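Local structure of fructuronate-tagaturonate epimerase UxaE from Cohnella laeviribosi in complex with 1 glycerol (6IL9) at residues Y405-N410 with L438-G443; R415-A418 with E424-S427; S6-L11 with E58-K63; K40-E45 with A145-G150; A194-V199 with D233-M238. The protein catalyses the interconversion of fructuronate and tagaturonate by epimerisation, in a TIM barrel that carries a zinc ion. All coordinates share one frame; numbering follows the deposited sequence.

Contact 1 of 5, residues Y405-N410 with L438-G443; sequences YHVTTN and LHITYG
Tyr405 and Tyr442 meet through their phenol oxygens in the C-terminal region of this TIM-barrel enzyme, where the loop after helix 384-402 passes the junction of helices 432-440 and 442-446. The Tyr405 side chain can be traced outward atom by atom. Its CB lies 3.4 Å from Ile440 CG1, and CG sits 3.7 Å from the same Ile440 CG1, so the root of the ring rests on the isoleucine branch. Farther out, CD2 is still near Ile440, with CG2 of that residue at 4.1 Å. At CE2 the neighbour changes: Tyr442 CE1 is 3.8 Å away, and Tyr405 CE2 approaches the Tyr442 ring at its edge, in its plane. The two tyrosine side chains cross at about a right angle, and each hydroxyl reaches the edge of the other ring.

Chi1 of Tyr405 (-64°) sets CG anti to the carbonyl carbon, which carries the ring along Ile440. Two residues on, Val407 CG1 packs against Ile440 CD1 at 4.1 Å, so the isoleucine is touched along its length by both loop residues. Arg99 makes a cation-pi contact with Tyr442 and also touches Tyr405, while His439 NE2 hydrogen-bonds a phosphate oxygen of the phosphoserine at position 346. The Tyr405 side chain is about 9 Å from the zinc ion and about 7 Å from a bound glycerol, in the neighbourhood of the metal site without touching the metal. At its end, Tyr405 OH hydrogen-bonds Tyr442 OH at 2.7 Å, and either hydroxyl could be the donor.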
# COMPACT_ATOMS: atom_id res chain seq x y z
N TYR A 405 1.63 -9.96 -12.34
CA TYR A 405 2.32 -10.24 -11.09
C TYR A 405 3.17 -11.47 -11.28
O TYR A 405 2.69 -12.47 -11.83
CB TYR A 405 1.31 -10.44 -9.96
CG TYR A 405 0.50 -9.20 -9.68
CD1 TYR A 405 0.96 -8.25 -8.78
CD2 TYR A 405 -0.70 -8.96 -10.33
CE1 TYR A 405 0.25 -7.09 -8.53
CE2 TYR A 405 -1.43 -7.80 -10.08
CZ TYR A 405 -0.94 -6.87 -9.18
OH TYR A 405 -1.63 -5.71 -8.91
N HIS A 406 4.43 -11.41 -10.86
CA HIS A 406 5.34 -12.54 -11.02
C HIS A 406 5.16 -13.49 -9.84
O HIS A 406 5.47 -13.13 -8.70
CB HIS A 406 6.79 -12.09 -11.11
CG HIS A 406 7.75 -13.23 -11.17
ND1 HIS A 406 8.00 -13.93 -12.34
CD2 HIS A 406 8.49 -13.83 -10.21
CE1 HIS A 406 8.87 -14.90 -12.09
NE2 HIS A 406 9.19 -14.86 -10.81
N VAL A 407 4.66 -14.69 -10.11
CA VAL A 407 4.47 -15.71 -9.09
C VAL A 407 4.94 -17.05 -9.64
O VAL A 407 5.00 -17.27 -10.85
CB VAL A 407 2.99 -15.81 -8.64
CG1 VAL A 407 2.56 -14.52 -7.93
CG2 VAL A 407 2.07 -16.11 -9.84
N THR A 408 5.29 -17.97 -8.73
CA THR A 408 5.66 -19.32 -9.14
C THR A 408 4.62 -20.34 -8.68
O THR A 408 4.95 -21.49 -8.37
CB THR A 408 7.05 -19.69 -8.60
OG1 THR A 408 7.11 -19.45 -7.19
CG2 THR A 408 8.13 -18.86 -9.31
N THR A 409 3.36 -19.92 -8.65
CA THR A 409 2.25 -20.74 -8.21
C THR A 409 2.22 -22.10 -8.89
O THR A 409 2.33 -22.20 -10.12
CB THR A 409 0.95 -20.00 -8.52
OG1 THR A 409 1.09 -18.63 -8.10
CG2 THR A 409 -0.23 -20.65 -7.84
N ASN A 410 2.02 -23.14 -8.09
CA ASN A 410 1.83 -24.49 -8.61
C ASN A 410 0.36 -24.83 -8.47
O ASN A 410 -0.09 -25.26 -7.40
CB ASN A 410 2.71 -25.49 -7.87
CG ASN A 410 2.57 -26.88 -8.44
OD1 ASN A 410 1.92 -27.05 -9.47
ND2 ASN A 410 3.15 -27.87 -7.78
N LEU A 438 -5.94 -16.50 -5.79
CA LEU A 438 -6.95 -15.48 -5.52
C LEU A 438 -6.34 -14.08 -5.38
O LEU A 438 -7.00 -13.09 -5.71
CB LEU A 438 -7.74 -15.85 -4.26
CG LEU A 438 -8.99 -16.74 -4.42
CD1 LEU A 438 -10.08 -16.03 -5.19
CD2 LEU A 438 -8.66 -18.09 -5.10
N HIS A 439 -5.09 -13.99 -4.92
CA HIS A 439 -4.46 -12.69 -4.68
C HIS A 439 -4.38 -11.90 -5.98
O HIS A 439 -4.78 -10.73 -6.05
CB HIS A 439 -3.06 -12.89 -4.09
CG HIS A 439 -2.40 -11.64 -3.57
ND1 HIS A 439 -2.12 -10.55 -4.37
CD2 HIS A 439 -1.91 -11.35 -2.34
CE1 HIS A 439 -1.51 -9.62 -3.65
NE2 HIS A 439 -1.37 -10.08 -2.41
N ILE A 440 -3.90 -12.55 -7.04
CA ILE A 440 -3.49 -11.88 -8.26
C ILE A 440 -4.66 -11.70 -9.23
O ILE A 440 -4.57 -10.84 -10.13
CB ILE A 440 -2.32 -12.72 -8.82
CG1 ILE A 440 -0.99 -12.28 -8.22
CG2 ILE A 440 -2.25 -12.74 -10.29
CD1 ILE A 440 -0.84 -12.49 -6.78
N THR A 441 -5.76 -12.43 -9.04
CA THR A 441 -6.92 -12.37 -9.92
C THR A 441 -7.98 -11.40 -9.42
O THR A 441 -9.11 -11.42 -9.92
CB THR A 441 -7.53 -13.77 -10.10
OG1 THR A 441 -7.80 -14.37 -8.82
CG2 THR A 441 -6.59 -14.69 -10.93
N TYR A 442 -7.65 -10.52 -8.46
CA TYR A 442 -8.64 -9.59 -7.92
C TYR A 442 -9.28 -8.74 -9.01
O TYR A 442 -10.50 -8.51 -8.99
CB TYR A 442 -8.00 -8.68 -6.86
CG TYR A 442 -6.99 -7.71 -7.43
CD1 TYR A 442 -5.71 -8.12 -7.79
CD2 TYR A 442 -7.32 -6.37 -7.64
CE1 TYR A 442 -4.79 -7.23 -8.32
CE2 TYR A 442 -6.40 -5.47 -8.17
CZ TYR A 442 -5.14 -5.91 -8.51
OH TYR A 442 -4.24 -5.01 -9.03
N GLY A 443 -8.48 -8.25 -9.95
CA GLY A 443 -9.01 -7.36 -10.98
C GLY A 443 -9.93 -8.10 -11.93
O GLY A 443 -11.03 -7.64 -12.24

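Contact 2 of 5, residues R415-A418 with E424-S427; sequences RPLA and ELPS
Leu417 and Leu425 have the closest CA atoms across this pair, 8.2 Å apart, with Leu417 in a short 3-10 segment and 424-427 holding helical phi/psi values without regular helical bonding. Both segments belong to the connection between helices 384-402 and 432-440, which folds back on itself here. The contact has an apolar and a polar half. In the first, Leu417 CD2 touches Leu425 CD2 at 3.8 Å, the two side chains crossing at about a right angle; both leucines also rest on helix 384-402.

In the second half, the Arg415 chain bends at chi3 (-65°) and presents the edge of its guanidinium to Ser427. Arg415 NH2 donates to Ser427 OG at 2.9 Å, with an N-H...O angle of 162° and the oxygen only 7° out of the guanidinium plane. The backbone of Ser427 is tied in turn, its N donating to Glu424 O. A water accepts from Arg415 NH1 at 2.8 Å and gives a weak bond to Ser427 OG. Tyr428 adds a cation-pi contact to the arginine.

Arg415 NH1 stands 4.6 Å from Glu424 OE1, but that oxygen lies well out of the guanidinium plane, so the attraction is probably only electrostatic. The directional chemistry centres instead on Arg415 NH2, which is shared between the Ser427 hydroxyl and a salt bridge to Glu431, its main charged partner, while the leucine pair supplies the apolar half.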
# COMPACT_ATOMS: atom_id res chain seq x y z
N ARG A 415 -6.27 -28.37 -4.28
CA ARG A 415 -7.29 -29.41 -4.37
C ARG A 415 -8.42 -28.97 -5.29
O ARG A 415 -8.84 -27.80 -5.25
CB ARG A 415 -7.86 -29.73 -2.98
CG ARG A 415 -6.97 -30.54 -2.06
CD ARG A 415 -7.48 -30.49 -0.61
NE ARG A 415 -7.41 -29.13 -0.09
CZ ARG A 415 -8.02 -28.68 1.00
NH1 ARG A 415 -8.79 -29.48 1.74
NH2 ARG A 415 -7.86 -27.41 1.36
N PRO A 416 -8.94 -29.86 -6.14
CA PRO A 416 -10.11 -29.51 -6.95
C PRO A 416 -11.29 -29.17 -6.05
O PRO A 416 -11.48 -29.78 -4.99
CB PRO A 416 -10.37 -30.78 -7.77
CG PRO A 416 -9.05 -31.53 -7.75
CD PRO A 416 -8.43 -31.21 -6.43
N LEU A 417 -12.08 -28.19 -6.49
CA LEU A 417 -13.22 -27.73 -5.70
C LEU A 417 -14.18 -28.87 -5.41
O LEU A 417 -14.74 -28.95 -4.31
CB LEU A 417 -13.94 -26.60 -6.44
CG LEU A 417 -13.35 -25.18 -6.35
CD1 LEU A 417 -14.09 -24.22 -7.29
CD2 LEU A 417 -13.40 -24.67 -4.91
N ALA A 418 -14.34 -29.79 -6.36
CA ALA A 418 -15.21 -30.94 -6.16
C ALA A 418 -14.73 -31.89 -5.07
O ALA A 418 -15.50 -32.75 -4.63
CB ALA A 418 -15.36 -31.70 -7.48
N GLU A 424 -14.75 -26.79 4.40
CA GLU A 424 -13.31 -26.79 4.16
C GLU A 424 -12.85 -25.67 3.24
O GLU A 424 -11.64 -25.43 3.15
CB GLU A 424 -12.86 -28.12 3.55
CG GLU A 424 -12.95 -29.32 4.45
CD GLU A 424 -12.70 -30.62 3.67
OE1 GLU A 424 -13.11 -30.69 2.50
OE2 GLU A 424 -12.09 -31.55 4.24
N LEU A 425 -13.75 -25.02 2.51
CA LEU A 425 -13.34 -23.96 1.59
C LEU A 425 -12.44 -22.91 2.23
O LEU A 425 -11.49 -22.47 1.56
CB LEU A 425 -14.57 -23.31 0.96
CG LEU A 425 -15.36 -24.18 -0.03
CD1 LEU A 425 -16.59 -23.44 -0.48
CD2 LEU A 425 -14.53 -24.58 -1.25
N PRO A 426 -12.65 -22.47 3.48
CA PRO A 426 -11.75 -21.45 4.05
C PRO A 426 -10.31 -21.89 4.16
O PRO A 426 -9.42 -21.03 4.20
CB PRO A 426 -12.36 -21.18 5.43
CG PRO A 426 -13.82 -21.47 5.25
CD PRO A 426 -13.84 -22.66 4.33
N SER A 427 -10.05 -23.21 4.20
CA SER A 427 -8.68 -23.70 4.31
C SER A 427 -7.83 -23.30 3.11
O SER A 427 -6.60 -23.20 3.23
CB SER A 427 -8.68 -25.22 4.49
OG SER A 427 -9.23 -25.90 3.37
O HOH W 1 -9.30 -29.11 4.42

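Contact 3 of 5, residues S6-L11 with E58-K63; sequences SIIERL and EADGVK
Ile8 reaches from the N-terminal helix 2-12 onto a beta hairpin, meeting Ala59 and Val62 at the tip where strands 57-59 and 62-66 turn back at the end of a five-stranded antiparallel sheet. The turn from Ala59 to Val62 is type II', closed by backbone bonds in both directions between these two residues. The Ile8 conformation decides how its branches are shared. With chi1 at -69° CG1 is anti to the carbonyl carbon, while CG2 is anti to the backbone N, and the two branches spread over the hairpin. CD1 continues onto Ala59, whose CB lies 3.8 Å from Ile8 CD1.

Ile8 CG2 faces the turn itself, lying 3.9 Å from Ala59 O and 4.1 Å from Asp60 OD1, a packing contact with polar atoms and no hydrogen bond. The Val62 and Ile8 side chains run antiparallel past one another. Chi1 of Val62 (171°) makes its CG1 anti to the backbone N, and from there CG1 leans on both Ile8 branches. No hydrogen bond crosses between residues 6-11 and 58-63, so the seam is held by carbon packing.

Neighbours continue it: Leu11 touches Val43 and Ile7 touches Tyr41, both on strand 39-45, so the helix lies against the sheet. On the helix, Arg10 grips Ser6 OG side-on with NE and NH2 and also forms a salt bridge with Glu37. Within the seam, Val62 CG1 stands 4.1 Å from Ile8 CG1.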
# COMPACT_ATOMS: atom_id res chain seq x y z
N SER A 6 -37.68 7.42 6.03
CA SER A 6 -37.75 6.17 6.79
C SER A 6 -36.53 6.01 7.68
O SER A 6 -36.64 5.74 8.88
CB SER A 6 -37.89 4.99 5.82
OG SER A 6 -37.72 3.75 6.49
N ILE A 7 -35.34 6.19 7.11
CA ILE A 7 -34.10 6.03 7.87
C ILE A 7 -34.05 7.01 9.04
O ILE A 7 -33.74 6.64 10.18
CB ILE A 7 -32.88 6.20 6.95
CG1 ILE A 7 -32.84 5.06 5.94
CG2 ILE A 7 -31.59 6.30 7.76
CD1 ILE A 7 -31.98 5.37 4.72
N ILE A 8 -34.37 8.28 8.78
CA ILE A 8 -34.31 9.30 9.82
C ILE A 8 -35.28 8.98 10.95
O ILE A 8 -34.95 9.12 12.13
CB ILE A 8 -34.57 10.69 9.21
CG1 ILE A 8 -33.40 11.11 8.32
CG2 ILE A 8 -34.80 11.72 10.31
CD1 ILE A 8 -33.74 12.22 7.34
N GLU A 9 -36.49 8.52 10.60
CA GLU A 9 -37.47 8.20 11.64
C GLU A 9 -37.03 6.98 12.44
O GLU A 9 -37.13 6.98 13.68
CB GLU A 9 -38.84 7.98 11.00
CG GLU A 9 -39.57 9.30 10.73
CD GLU A 9 -40.76 9.16 9.80
OE1 GLU A 9 -41.34 10.21 9.42
OE2 GLU A 9 -41.13 8.02 9.45
N ARG A 10 -36.49 5.95 11.78
CA ARG A 10 -36.01 4.78 12.51
C ARG A 10 -34.78 5.12 13.36
O ARG A 10 -34.58 4.51 14.42
CB ARG A 10 -35.69 3.65 11.54
CG ARG A 10 -36.95 3.04 10.96
CD ARG A 10 -36.64 1.94 9.99
NE ARG A 10 -36.20 2.43 8.70
CZ ARG A 10 -35.06 2.07 8.11
NH1 ARG A 10 -34.24 1.23 8.72
NH2 ARG A 10 -34.75 2.54 6.91
N LEU A 11 -33.96 6.05 12.90
CA LEU A 11 -32.84 6.51 13.72
C LEU A 11 -33.35 7.15 15.01
O LEU A 11 -32.85 6.86 16.10
CB LEU A 11 -31.98 7.49 12.93
CG LEU A 11 -30.83 8.14 13.70
CD1 LEU A 11 -29.85 7.08 14.18
CD2 LEU A 11 -30.13 9.15 12.83
N GLU A 58 -33.16 16.21 3.70
CA GLU A 58 -33.51 16.82 4.97
C GLU A 58 -34.92 16.41 5.38
O GLU A 58 -35.85 16.50 4.58
CB GLU A 58 -33.42 18.35 4.88
CG GLU A 58 -32.02 18.91 4.87
CD GLU A 58 -32.00 20.43 4.92
OE1 GLU A 58 -31.72 21.05 3.87
OE2 GLU A 58 -32.27 21.00 6.00
N ALA A 59 -35.07 15.98 6.63
CA ALA A 59 -36.37 15.70 7.23
C ALA A 59 -36.23 15.86 8.74
O ALA A 59 -35.22 15.43 9.31
CB ALA A 59 -36.88 14.30 6.87
N ASP A 60 -37.24 16.43 9.37
CA ASP A 60 -37.10 17.08 10.69
C ASP A 60 -36.10 18.22 10.48
O ASP A 60 -36.19 18.94 9.47
CB ASP A 60 -36.70 16.08 11.78
CG ASP A 60 -37.65 14.91 11.89
OD1 ASP A 60 -37.94 14.27 10.85
OD2 ASP A 60 -38.11 14.62 13.02
N GLY A 61 -35.15 18.41 11.38
CA GLY A 61 -34.02 19.29 11.11
C GLY A 61 -32.77 18.46 10.92
O GLY A 61 -31.69 18.82 11.40
N VAL A 62 -32.91 17.34 10.21
CA VAL A 62 -31.87 16.32 10.10
C VAL A 62 -31.56 16.11 8.62
O VAL A 62 -32.48 16.00 7.80
CB VAL A 62 -32.32 15.00 10.76
CG1 VAL A 62 -31.34 13.90 10.46
CG2 VAL A 62 -32.47 15.19 12.26
N LYS A 63 -30.27 16.04 8.29
CA LYS A 63 -29.83 15.84 6.92
C LYS A 63 -29.13 14.49 6.81
O LYS A 63 -28.19 14.22 7.57
CB LYS A 63 -28.88 16.97 6.47
CG LYS A 63 -28.55 16.92 5.00
CD LYS A 63 -27.60 18.04 4.59
CE LYS A 63 -28.31 19.39 4.55
NZ LYS A 63 -27.53 20.41 3.80

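Contact 4 of 5, residues K40-E45 with A145-G150; sequences KYLVAE and AVFQEG
Leu42 and Phe147 form the close-packed side of this contact, and Lys40 with Gln148 its hydrated side. Leu42 CD2 lies 3.9 Å from Phe147 CE2 and approaches the ring obliquely. Chi1 of Phe147 (-172°) places CG anti to the backbone N, which sends the ring from helix 135-149 toward the strand. Around it Phe79 meets the ring edge-to-face and Val31 of the neighbouring strand 29-36 adds a further surface, so this half is enclosed by side chains.

The other half is polar. Lys40 is extended beyond CG, every later torsion close to 179°, and thereby reaches from the strand to the helix. Gln148, also extended, crosses it at about a right angle. Lys40 NZ donates to Gln148 OE1 at 2.8 Å; the ammonium lies in the carbonyl plane, on a lone pair, with a C=O...N angle of 125°. Lys40 CE lies 3.5 Å from Gln148 OE1. Water completes the link, accepting from Lys40 NZ at 2.7 Å and from Gln148 NE2 at 3.0 Å. Both ends of the amide are thus used, which should fix its rotation and the assignment of O and N.

Pro105 of helix 104-111 touches both polar side chains. Past Gln148 the helix finishes in a Schellman motif at Gly150, whose phi is positive. The contact packs the five-stranded antiparallel sheet containing strand 39-45 against a helix of the TIM barrel's own beta-alpha connection, the one between barrel strands 117-124 and 156-162.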
# COMPACT_ATOMS: atom_id res chain seq x y z
N LYS A 40 -23.78 2.89 4.40
CA LYS A 40 -23.42 3.89 5.38
C LYS A 40 -23.87 5.29 4.96
O LYS A 40 -23.97 5.60 3.77
CB LYS A 40 -21.90 3.89 5.60
CG LYS A 40 -21.38 2.58 6.19
CD LYS A 40 -19.85 2.62 6.37
CE LYS A 40 -19.35 1.32 6.98
NZ LYS A 40 -17.86 1.30 7.14
N TYR A 41 -24.15 6.14 5.96
CA TYR A 41 -24.55 7.53 5.74
C TYR A 41 -23.96 8.42 6.82
O TYR A 41 -23.66 7.98 7.93
CB TYR A 41 -26.08 7.71 5.79
CG TYR A 41 -26.86 6.94 4.77
CD1 TYR A 41 -27.12 7.47 3.51
CD2 TYR A 41 -27.38 5.68 5.07
CE1 TYR A 41 -27.85 6.76 2.57
CE2 TYR A 41 -28.11 4.97 4.15
CZ TYR A 41 -28.35 5.51 2.90
OH TYR A 41 -29.08 4.78 1.99
N LEU A 42 -23.82 9.71 6.48
CA LEU A 42 -23.65 10.77 7.47
C LEU A 42 -25.02 11.32 7.85
O LEU A 42 -25.90 11.45 6.99
CB LEU A 42 -22.80 11.93 6.93
CG LEU A 42 -21.35 11.77 6.51
CD1 LEU A 42 -20.81 13.14 6.12
CD2 LEU A 42 -20.54 11.16 7.65
N VAL A 43 -25.18 11.66 9.12
CA VAL A 43 -26.38 12.32 9.64
C VAL A 43 -25.94 13.60 10.32
O VAL A 43 -25.19 13.56 11.30
CB VAL A 43 -27.17 11.43 10.62
CG1 VAL A 43 -28.40 12.16 11.13
CG2 VAL A 43 -27.56 10.11 9.97
N ALA A 44 -26.43 14.74 9.81
CA ALA A 44 -26.09 16.05 10.36
C ALA A 44 -27.33 16.67 11.00
O ALA A 44 -28.46 16.45 10.56
CB ALA A 44 -25.55 16.96 9.26
N GLU A 45 -27.10 17.45 12.06
CA GLU A 45 -28.19 18.13 12.75
C GLU A 45 -27.62 19.32 13.51
O GLU A 45 -26.52 19.25 14.06
CB GLU A 45 -28.91 17.18 13.71
CG GLU A 45 -30.18 17.76 14.33
CD GLU A 45 -30.93 16.74 15.17
OE1 GLU A 45 -32.16 16.89 15.32
OE2 GLU A 45 -30.28 15.79 15.66
N ALA A 145 -13.03 6.52 6.98
CA ALA A 145 -12.66 5.53 7.99
C ALA A 145 -12.20 6.18 9.28
O ALA A 145 -12.61 5.78 10.37
CB ALA A 145 -11.57 4.61 7.44
N VAL A 146 -11.32 7.19 9.19
CA VAL A 146 -10.85 7.79 10.44
C VAL A 146 -11.97 8.58 11.09
O VAL A 146 -12.01 8.70 12.32
CB VAL A 146 -9.59 8.66 10.25
CG1 VAL A 146 -8.43 7.82 9.75
CG2 VAL A 146 -9.87 9.85 9.32
N PHE A 147 -12.90 9.12 10.30
CA PHE A 147 -14.06 9.80 10.88
C PHE A 147 -14.96 8.80 11.60
O PHE A 147 -15.36 9.03 12.75
CB PHE A 147 -14.82 10.54 9.77
CG PHE A 147 -15.93 11.44 10.28
CD1 PHE A 147 -15.65 12.74 10.70
CD2 PHE A 147 -17.24 11.00 10.31
CE1 PHE A 147 -16.67 13.57 11.16
CE2 PHE A 147 -18.26 11.82 10.77
CZ PHE A 147 -17.97 13.11 11.19
N GLN A 148 -15.26 7.68 10.95
CA GLN A 148 -16.10 6.65 11.56
C GLN A 148 -15.54 6.18 12.89
O GLN A 148 -16.29 5.96 13.85
CB GLN A 148 -16.22 5.46 10.61
CG GLN A 148 -17.03 4.31 11.19
CD GLN A 148 -17.13 3.15 10.22
OE1 GLN A 148 -17.34 3.34 9.02
NE2 GLN A 148 -16.99 1.94 10.74
N GLU A 149 -14.22 6.00 12.97
CA GLU A 149 -13.57 5.46 14.15
C GLU A 149 -13.06 6.52 15.10
O GLU A 149 -12.46 6.18 16.13
CB GLU A 149 -12.39 4.56 13.73
CG GLU A 149 -12.80 3.36 12.91
CD GLU A 149 -13.62 2.37 13.71
OE1 GLU A 149 -13.40 2.27 14.94
OE2 GLU A 149 -14.48 1.70 13.11
N GLY A 150 -13.27 7.80 14.79
CA GLY A 150 -12.80 8.87 15.66
C GLY A 150 -11.30 8.81 15.88
O GLY A 150 -10.84 9.01 17.02
O HOH W 2 -17.24 -0.51 9.02

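Contact 5 of 5, residues A194-V199 with D233-M238; sequences AGESEV and DAATLM
Val199 and Met238 approach to 6.6 Å between their CA atoms, and Glu196 and Ala235 to 7.0 Å, so the first turns of helices 196-204 and 234-259 lie side by side. Gly195 and Asp233 occupy the N-cap positions, and both helices continue beyond the contact.

The apolar contact is one methyl against one methylene: Val199 CG1 sits 3.6 Å from Met238 CB and 3.8 Å from Met238 C. Chi1 of Val199 (158°) holds CG1 anti to the backbone N, aimed at the root of the methionine. Met238 begins toward Val199, but its extended chain leads the sulfur end away, and the side chain also touches Lys200 and Tyr203 of helix 196-204. A turn earlier, Glu196 OE2 comes within 4.3 Å of Ala235 CB, a marginal contact near the surface. Arg239, the residue after Met238, adds to the join by touching Val199 and Glu196 and by bonding to Ala194 O.

On the second helix the end is fastened from within. Asp233 OD1 accepts from Thr236 N at 3.0 Å with an angle of 161°, on the syn side and 33° out of the carboxylate plane. That backbone N-H satisfies OD1, and the N-terminal end of a helix would be expected to favour the charged carboxylate. The result is an aspartate N-cap, made through Thr236 N, at the start of helix 234-259 where it packs against the first turn of helix 196-204.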
# COMPACT_ATOMS: atom_id res chain seq x y z
N ALA A 194 25.60 -8.84 -17.32
CA ALA A 194 26.60 -8.97 -18.37
C ALA A 194 27.95 -9.38 -17.78
O ALA A 194 28.21 -9.24 -16.58
CB ALA A 194 26.74 -7.66 -19.13
N GLY A 195 28.83 -9.87 -18.66
CA GLY A 195 30.20 -10.15 -18.29
C GLY A 195 30.98 -8.90 -17.93
O GLY A 195 30.58 -7.77 -18.20
N GLU A 196 32.15 -9.12 -17.32
CA GLU A 196 32.84 -8.05 -16.60
C GLU A 196 33.75 -7.22 -17.51
O GLU A 196 33.99 -6.04 -17.21
CB GLU A 196 33.61 -8.65 -15.43
CG GLU A 196 34.97 -8.04 -15.11
CD GLU A 196 35.63 -8.75 -13.93
OE1 GLU A 196 34.94 -9.58 -13.30
OE2 GLU A 196 36.81 -8.47 -13.63
N SER A 197 34.24 -7.79 -18.62
CA SER A 197 34.91 -6.94 -19.61
C SER A 197 33.90 -6.10 -20.38
O SER A 197 34.20 -4.95 -20.72
CB SER A 197 35.75 -7.80 -20.56
OG SER A 197 37.05 -8.01 -20.03
N GLU A 198 32.72 -6.65 -20.65
CA GLU A 198 31.65 -5.89 -21.29
C GLU A 198 31.17 -4.74 -20.40
O GLU A 198 30.83 -3.66 -20.90
CB GLU A 198 30.50 -6.82 -21.65
CG GLU A 198 29.19 -6.13 -21.95
CD GLU A 198 28.08 -7.11 -22.29
OE1 GLU A 198 26.95 -6.66 -22.57
OE2 GLU A 198 28.35 -8.33 -22.28
N VAL A 199 31.11 -4.97 -19.08
CA VAL A 199 30.85 -3.87 -18.16
C VAL A 199 31.87 -2.77 -18.35
O VAL A 199 31.53 -1.60 -18.55
CB VAL A 199 30.84 -4.37 -16.70
CG1 VAL A 199 31.11 -3.22 -15.74
CG2 VAL A 199 29.53 -5.05 -16.37
N ASP A 233 35.92 -1.54 -5.61
CA ASP A 233 36.98 -1.66 -6.59
C ASP A 233 36.41 -1.28 -7.96
O ASP A 233 35.22 -0.98 -8.10
CB ASP A 233 37.57 -3.07 -6.58
CG ASP A 233 36.57 -4.14 -6.95
OD1 ASP A 233 35.39 -3.81 -7.19
OD2 ASP A 233 36.95 -5.32 -7.00
N ALA A 234 37.27 -1.27 -8.98
CA ALA A 234 36.83 -0.79 -10.29
C ALA A 234 35.68 -1.63 -10.83
O ALA A 234 34.69 -1.09 -11.35
CB ALA A 234 38.00 -0.78 -11.27
N ALA A 235 35.77 -2.96 -10.71
CA ALA A 235 34.76 -3.83 -11.30
C ALA A 235 33.39 -3.61 -10.67
O ALA A 235 32.38 -3.56 -11.38
CB ALA A 235 35.19 -5.29 -11.17
N THR A 236 33.33 -3.49 -9.34
CA THR A 236 32.04 -3.26 -8.70
C THR A 236 31.51 -1.86 -8.99
O THR A 236 30.32 -1.68 -9.29
CB THR A 236 32.15 -3.50 -7.19
OG1 THR A 236 33.18 -2.67 -6.65
CG2 THR A 236 32.48 -4.96 -6.91
N LEU A 237 32.39 -0.85 -8.95
CA LEU A 237 31.99 0.52 -9.24
C LEU A 237 31.43 0.65 -10.65
O LEU A 237 30.36 1.24 -10.85
CB LEU A 237 33.17 1.47 -9.04
CG LEU A 237 32.90 2.97 -9.28
CD1 LEU A 237 31.74 3.44 -8.43
CD2 LEU A 237 34.13 3.84 -9.03
N MET A 238 32.13 0.10 -11.65
CA MET A 238 31.66 0.21 -13.03
C MET A 238 30.30 -0.44 -13.22
O MET A 238 29.43 0.12 -13.90
CB MET A 238 32.67 -0.43 -13.98
CG MET A 238 33.95 0.33 -14.09
SD MET A 238 35.02 -0.19 -15.46
CE MET A 238 36.38 0.80 -14.95

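How the contacts relate
Contact 4 is buried, the other four partly buried. Contacts 3 and 4 share a sheet: strands 62-66 and 39-45 are neighbours, Val62 packs on Val43, and the N-terminal helix and helix 135-149 both attach to that sheet. Both segments of contact 2 and the first of contact 1 lie in the connection between helices 384-402 and 432-440, and contact 1 ties it to the helices that follow; its Tyr405 comes about 9 Å from the zinc ion, whereas contact 2, farther from the chain centre, pairs an arginine-serine bond with leucine packing. Contact 5 is remote, its centre about 73 Å from that of contact 3, yet both rely on apolar packing without cross-segment hydrogen bonds.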